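Local coordinates for Lmo1076 protein (Listeria monocytogenes serovar 1/2a, PDB 5JQC) that probably acts as a secreted cell-wall amidase (autolysin), this part of it consisting of three GW (Gly-Trp) dipeptide modules of the SH3 clan, at residues A145-Y159 and Q162-F176. Residues are numbered along the deposited sequence; the frame is centred on the assembly and turned at random.
Sequences AKIIKQGQISGRTYY and QVGGKTIGWLDARAF. With SO4 (sulfate ion), chain E.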
loop_
_atom_site.group_PDB
_atom_site.type_symbol
_atom_site.label_atom_id
_atom_site.label_comp_id
_atom_site.label_asym_id
_atom_site.label_seq_id
_atom_site.Cartn_x
_atom_site.Cartn_y
_atom_site.Cartn_z
ATOM N N ALA A 145 10.672 -8.065 -4.479
ATOM C CA ALA A 145 9.678 -7.992 -3.424
ATOM C C ALA A 145 8.329 -8.415 -3.970
ATOM O O ALA A 145 8.053 -8.287 -5.169
ATOM C CB ALA A 145 9.609 -6.579 -2.832
ATOM N N LYS A 146 7.497 -8.939 -3.078
ATOM C CA LYS A 146 6.118 -9.267 -3.390
ATOM C C LYS A 146 5.223 -8.200 -2.769
ATOM O O LYS A 146 5.315 -7.926 -1.568
ATOM C CB LYS A 146 5.758 -10.660 -2.878
ATOM C CG LYS A 146 4.396 -11.118 -3.341
ATOM C CD LYS A 146 4.020 -12.475 -2.764
ATOM C CE LYS A 146 2.614 -12.855 -3.182
ATOM N NZ LYS A 146 2.094 -14.009 -2.400
ATOM N N ILE A 147 4.374 -7.597 -3.589
ATOM C CA ILE A 147 3.468 -6.543 -3.155
ATOM C C ILE A 147 2.121 -7.183 -2.839
ATOM O O ILE A 147 1.491 -7.784 -3.717
ATOM C CB ILE A 147 3.342 -5.468 -4.241
ATOM C CG1 ILE A 147 4.652 -4.669 -4.340
ATOM C CG2 ILE A 147 2.121 -4.604 -3.983
ATOM C CD1 ILE A 147 5.043 -4.275 -5.766
ATOM N N ILE A 148 1.678 -7.070 -1.586
ATOM C CA ILE A 148 0.511 -7.815 -1.112
ATOM C C ILE A 148 -0.675 -6.925 -0.736
ATOM O O ILE A 148 -1.789 -7.449 -0.549
ATOM C CB ILE A 148 0.880 -8.717 0.081
ATOM C CG1 ILE A 148 1.191 -7.849 1.298
ATOM C CG2 ILE A 148 2.071 -9.597 -0.279
ATOM C CD1 ILE A 148 1.782 -8.604 2.456
ATOM N N LYS A 149 -0.491 -5.611 -0.628
ATOM C CA LYS A 149 -1.591 -4.745 -0.227
ATOM C C LYS A 149 -1.240 -3.316 -0.607
ATOM O O LYS A 149 -0.061 -2.951 -0.648
ATOM C CB LYS A 149 -1.840 -4.854 1.277
ATOM C CG LYS A 149 -3.246 -4.576 1.720
ATOM C CD LYS A 149 -3.268 -4.485 3.239
ATOM C CE LYS A 149 -4.669 -4.653 3.791
ATOM N NZ LYS A 149 -4.624 -4.896 5.259
ATOM N N GLN A 150 -2.266 -2.504 -0.863
ATOM C CA GLN A 150 -2.060 -1.076 -1.074
ATOM C C GLN A 150 -3.022 -0.280 -0.209
ATOM O O GLN A 150 -4.042 -0.791 0.262
ATOM C CB GLN A 150 -2.240 -0.665 -2.537
ATOM C CG GLN A 150 -3.639 -0.789 -3.075
ATOM C CD GLN A 150 -3.794 -0.094 -4.403
ATOM O OE1 GLN A 150 -2.970 -0.266 -5.285
ATOM N NE2 GLN A 150 -4.835 0.729 -4.541
ATOM N N GLY A 151 -2.667 0.986 -0.003
ATOM C CA GLY A 151 -3.510 1.940 0.679
ATOM C C GLY A 151 -3.047 3.328 0.327
ATOM O O GLY A 151 -1.855 3.532 0.064
ATOM N N GLN A 152 -3.957 4.297 0.318
ATOM C CA GLN A 152 -3.606 5.649 -0.071
ATOM C C GLN A 152 -3.870 6.608 1.069
ATOM O O GLN A 152 -4.725 6.363 1.923
ATOM C CB GLN A 152 -4.380 6.106 -1.298
ATOM C CG GLN A 152 -4.049 5.289 -2.529
ATOM C CD GLN A 152 -4.859 5.709 -3.739
ATOM O OE1 GLN A 152 -5.803 6.506 -3.626
ATOM N NE2 GLN A 152 -4.494 5.177 -4.911
ATOM N N ILE A 153 -3.109 7.695 1.070
ATOM C CA ILE A 153 -3.298 8.783 2.015
ATOM C C ILE A 153 -2.531 9.985 1.497
ATOM O O ILE A 153 -1.405 9.865 0.993
ATOM C CB ILE A 153 -2.862 8.385 3.444
ATOM C CG1 ILE A 153 -3.343 9.433 4.430
ATOM C CG2 ILE A 153 -1.363 8.276 3.553
ATOM C CD1 ILE A 153 -3.275 8.960 5.852
ATOM N N SER A 154 -3.167 11.144 1.598
ATOM C CA SER A 154 -2.571 12.403 1.167
ATOM C C SER A 154 -2.205 12.368 -0.310
ATOM O O SER A 154 -1.291 13.065 -0.759
ATOM C CB SER A 154 -1.362 12.768 2.026
ATOM O OG SER A 154 -1.794 13.059 3.340
ATOM N N GLY A 155 -2.942 11.575 -1.079
ATOM C CA GLY A 155 -2.689 11.462 -2.495
ATOM C C GLY A 155 -1.530 10.571 -2.874
ATOM O O GLY A 155 -1.193 10.499 -4.067
ATOM N N ARG A 156 -0.923 9.871 -1.916
ATOM C CA ARG A 156 0.164 8.944 -2.210
ATOM C C ARG A 156 -0.269 7.503 -1.953
ATOM O O ARG A 156 -1.047 7.226 -1.033
ATOM C CB ARG A 156 1.414 9.269 -1.381
ATOM C CG ARG A 156 2.043 10.605 -1.697
ATOM C CD ARG A 156 2.113 11.434 -0.402
ATOM N NE ARG A 156 2.103 12.882 -0.627
ATOM C CZ ARG A 156 2.594 13.778 0.231
ATOM N NH1 ARG A 156 2.540 15.078 -0.051
ATOM N NH2 ARG A 156 3.163 13.376 1.367
ATOM N N THR A 157 0.240 6.591 -2.773
ATOM C CA THR A 157 -0.037 5.167 -2.649
ATOM C C THR A 157 1.144 4.471 -1.985
ATOM O O THR A 157 2.303 4.720 -2.339
ATOM C CB THR A 157 -0.305 4.555 -4.023
ATOM O OG1 THR A 157 -1.283 5.346 -4.705
ATOM C CG2 THR A 157 -0.822 3.141 -3.893
ATOM N N TYR A 158 0.840 3.614 -1.018
ATOM C CA TYR A 158 1.824 2.876 -0.245
ATOM C C TYR A 158 1.583 1.386 -0.417
ATOM O O TYR A 158 0.464 0.908 -0.199
ATOM C CB TYR A 158 1.728 3.242 1.226
ATOM C CG TYR A 158 2.132 4.674 1.474
ATOM C CD1 TYR A 158 3.468 5.015 1.585
ATOM C CD2 TYR A 158 1.182 5.689 1.560
ATOM C CE1 TYR A 158 3.866 6.308 1.789
ATOM C CE2 TYR A 158 1.572 7.011 1.773
ATOM C CZ TYR A 158 2.921 7.305 1.884
ATOM O OH TYR A 158 3.340 8.598 2.086
ATOM N N TYR A 159 2.626 0.654 -0.787
ATOM C CA TYR A 159 2.542 -0.798 -0.947
ATOM C C TYR A 159 3.044 -1.488 0.304
ATOM O O TYR A 159 4.115 -1.142 0.815
ATOM C CB TYR A 159 3.393 -1.278 -2.112
ATOM C CG TYR A 159 2.816 -1.006 -3.447
ATOM C CD1 TYR A 159 1.462 -0.776 -3.608
ATOM C CD2 TYR A 159 3.631 -0.989 -4.560
ATOM C CE1 TYR A 159 0.939 -0.526 -4.860
ATOM C CE2 TYR A 159 3.131 -0.748 -5.809
ATOM C CZ TYR A 159 1.783 -0.523 -5.962
ATOM O OH TYR A 159 1.286 -0.279 -7.224
ATOM N N GLN A 162 6.824 -7.808 0.783
ATOM C CA GLN A 162 7.616 -8.872 1.389
ATOM C C GLN A 162 8.927 -9.037 0.637
ATOM O O GLN A 162 8.968 -8.907 -0.594
ATOM C CB GLN A 162 6.861 -10.197 1.375
ATOM C CG GLN A 162 5.471 -10.101 1.958
ATOM C CD GLN A 162 4.745 -11.437 1.926
ATOM O OE1 GLN A 162 4.610 -12.064 0.871
ATOM N NE2 GLN A 162 4.264 -11.876 3.083
ATOM N N VAL A 163 9.993 -9.330 1.385
ATOM C CA VAL A 163 11.301 -9.689 0.835
ATOM C C VAL A 163 11.733 -11.001 1.492
ATOM O O VAL A 163 11.786 -11.099 2.726
ATOM C CB VAL A 163 12.354 -8.580 1.055
ATOM C CG1 VAL A 163 13.713 -8.973 0.478
ATOM C CG2 VAL A 163 11.892 -7.267 0.430
ATOM N N GLY A 164 12.027 -12.006 0.673
ATOM C CA GLY A 164 12.342 -13.326 1.200
ATOM C C GLY A 164 11.241 -13.949 2.037
ATOM O O GLY A 164 11.521 -14.502 3.107
ATOM N N GLY A 165 9.990 -13.867 1.587
ATOM C CA GLY A 165 8.904 -14.507 2.294
ATOM C C GLY A 165 8.429 -13.808 3.551
ATOM O O GLY A 165 7.420 -14.234 4.129
ATOM N N LYS A 166 9.105 -12.746 3.990
ATOM C CA LYS A 166 8.753 -12.026 5.211
ATOM C C LYS A 166 8.179 -10.644 4.871
ATOM O O LYS A 166 8.806 -9.864 4.139
ATOM C CB LYS A 166 9.981 -11.885 6.126
ATOM C CG LYS A 166 10.209 -13.042 7.113
ATOM C CD LYS A 166 10.658 -14.331 6.413
ATOM C CE LYS A 166 10.828 -15.519 7.378
ATOM N NZ LYS A 166 11.056 -16.805 6.642
ATOM N N THR A 167 6.997 -10.345 5.418
ATOM C CA THR A 167 6.394 -9.016 5.282
ATOM C C THR A 167 7.258 -7.958 5.967
ATOM O O THR A 167 7.467 -8.009 7.183
ATOM C CB THR A 167 4.990 -8.994 5.879
ATOM O OG1 THR A 167 4.169 -9.960 5.226
ATOM C CG2 THR A 167 4.362 -7.587 5.723
ATOM N N ILE A 168 7.745 -6.992 5.199
ATOM C CA ILE A 168 8.663 -5.990 5.737
ATOM C C ILE A 168 7.921 -4.783 6.293
ATOM O O ILE A 168 8.275 -4.251 7.349
ATOM C CB ILE A 168 9.663 -5.570 4.651
ATOM C CG1 ILE A 168 10.399 -6.805 4.133
ATOM C CG2 ILE A 168 10.641 -4.568 5.207
ATOM C CD1 ILE A 168 11.223 -7.503 5.200
ATOM N N GLY A 169 6.905 -4.318 5.590
ATOM C CA GLY A 169 6.266 -3.072 5.978
ATOM C C GLY A 169 5.621 -2.415 4.772
ATOM O O GLY A 169 5.181 -3.093 3.842
ATOM N N TRP A 170 5.578 -1.090 4.819
ATOM C CA TRP A 170 4.916 -0.287 3.811
ATOM C C TRP A 170 5.897 0.704 3.208
ATOM O O TRP A 170 6.686 1.347 3.920
ATOM C CB TRP A 170 3.719 0.460 4.402
ATOM C CG TRP A 170 2.574 -0.434 4.844
ATOM C CD1 TRP A 170 2.491 -1.162 6.007
ATOM C CD2 TRP A 170 1.335 -0.645 4.157
ATOM N NE1 TRP A 170 1.286 -1.811 6.077
ATOM C CE2 TRP A 170 0.558 -1.518 4.951
ATOM C CE3 TRP A 170 0.807 -0.189 2.943
ATOM C CZ2 TRP A 170 -0.711 -1.936 4.574
ATOM C CZ3 TRP A 170 -0.450 -0.616 2.568
ATOM C CH2 TRP A 170 -1.197 -1.472 3.383
ATOM N N LEU A 171 5.828 0.842 1.895
ATOM C CA LEU A 171 6.771 1.668 1.170
ATOM C C LEU A 171 6.023 2.341 0.034
ATOM O O LEU A 171 5.118 1.747 -0.555
ATOM C CB LEU A 171 7.937 0.806 0.650
ATOM C CG LEU A 171 9.063 1.490 -0.120
ATOM C CD1 LEU A 171 9.752 2.485 0.770
ATOM C CD2 LEU A 171 10.060 0.457 -0.655
ATOM N N ASP A 172 6.377 3.584 -0.255
ATOM C CA ASP A 172 5.676 4.304 -1.307
ATOM C C ASP A 172 5.794 3.541 -2.625
ATOM O O ASP A 172 6.872 3.082 -3.004
ATOM C CB ASP A 172 6.237 5.722 -1.426
ATOM C CG ASP A 172 5.393 6.635 -2.318
ATOM O OD1 ASP A 172 5.324 6.381 -3.545
ATOM O OD2 ASP A 172 4.862 7.656 -1.805
ATOM N N ALA A 173 4.658 3.367 -3.301
ATOM C CA ALA A 173 4.620 2.632 -4.563
ATOM C C ALA A 173 5.602 3.169 -5.600
ATOM O O ALA A 173 6.005 2.419 -6.499
ATOM C CB ALA A 173 3.203 2.680 -5.122
ATOM N N ARG A 174 5.964 4.453 -5.517
ATOM C CA ARG A 174 6.951 5.034 -6.427
ATOM C C ARG A 174 8.343 4.454 -6.236
ATOM O O ARG A 174 9.200 4.638 -7.116
ATOM C CB ARG A 174 7.015 6.545 -6.253
ATOM C CG ARG A 174 5.837 7.280 -6.804
ATOM C CD ARG A 174 5.894 8.741 -6.369
ATOM N NE ARG A 174 5.652 8.877 -4.933
ATOM C CZ ARG A 174 5.606 10.045 -4.292
ATOM N NH1 ARG A 174 5.812 11.170 -4.968
ATOM N NH2 ARG A 174 5.374 10.087 -2.981
ATOM N N ALA A 175 8.578 3.753 -5.120
ATOM C CA ALA A 175 9.846 3.091 -4.854
ATOM C C ALA A 175 10.001 1.760 -5.582
ATOM O O ALA A 175 11.118 1.233 -5.633
ATOM C CB ALA A 175 9.997 2.857 -3.346
ATOM N N PHE A 176 8.920 1.193 -6.131
ATOM C CA PHE A 176 8.944 -0.117 -6.766
ATOM C C PHE A 176 8.915 -0.007 -8.284
ATOM O O PHE A 176 8.243 0.858 -8.851
ATOM C CB PHE A 176 7.751 -0.967 -6.365
ATOM C CG PHE A 176 7.629 -1.218 -4.907
ATOM C CD1 PHE A 176 7.165 -0.229 -4.062
ATOM C CD2 PHE A 176 7.888 -2.480 -4.390
ATOM C CE1 PHE A 176 7.000 -0.474 -2.716
ATOM C CE2 PHE A 176 7.724 -2.739 -3.043
ATOM C CZ PHE A 176 7.280 -1.735 -2.203
HETATM S S SO4 E . 5.912 13.658 -2.188
HETATM O O1 SO4 E . 4.701 12.858 -2.264
HETATM O O2 SO4 E . 6.976 12.896 -1.514
HETATM O O3 SO4 E . 6.383 13.977 -3.553
HETATM O O4 SO4 E . 5.668 14.905 -1.450
HETATM O O HOH W 1 2.683 7.263 -4.368
HETATM O O HOH W 2 5.613 9.010 0.107
#
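Gln162 pairs with Lys146 through two backbone hydrogen bonds, Gln162 N to Lys146 O (2.8 Å) and Lys146 N to Gln162 O, an antiparallel hydrogen-bonded pair. Beyond it, the extended Gln162 side chain crosses Ile148 at about a right angle, CG and CD meeting Ile148 CG2 and CD1, and its NE2 bonds Thr167 OG1 at 2.9 Å, fixing the rotation of the amide. The type I' turn from Val163 to Lys166 then reverses the chain. At Trp170 the indole turns an edge to the backbone, with Trp170 CZ3 3.3 Å from Tyr158 O, while Lys149 CD lies obliquely by Trp170 CH2. Leu171 and Tyr159 exchange two backbone bonds. Asp172 faces Tyr158 in a non-hydrogen-bonded pair; with CG anti to the backbone N (chi1 -169°), its OD1 accepts from Arg174 N in an Asx turn. Water 1 joins Asp172 OD1 to Thr157 N. Ala173 N donates nearly straight (171°) to Thr157 O, and Ala173 CB sits over one face of the Tyr159 ring, 3.6 Å from its centroid, a CH-pi contact opposite Ile147 CG2. Arg174 grips the Asp172 carboxylate with NE to OD1 and NH2 to OD2 (2.7 Å), a side-on salt bridge in the guanidinium plane but above that of the carboxylate. The Arg174 guanidinium meets a sulfate, probably from crystallisation, at its edge, whereas Arg156 lays a face against sulfate O1. Phe176 takes the Tyr159 edge on its face, planes 64° apart, and Ile147 CD1 lies 3.6 Å from Phe176 CD2. Consecutive antiparallel hairpins, a 3-10 turn at 173-175 and the Tyr159-Phe176 pair are consistent with the SH3-like barrel of a GW module, whose Gly-Trp dipeptide is here Gly169-Trp170.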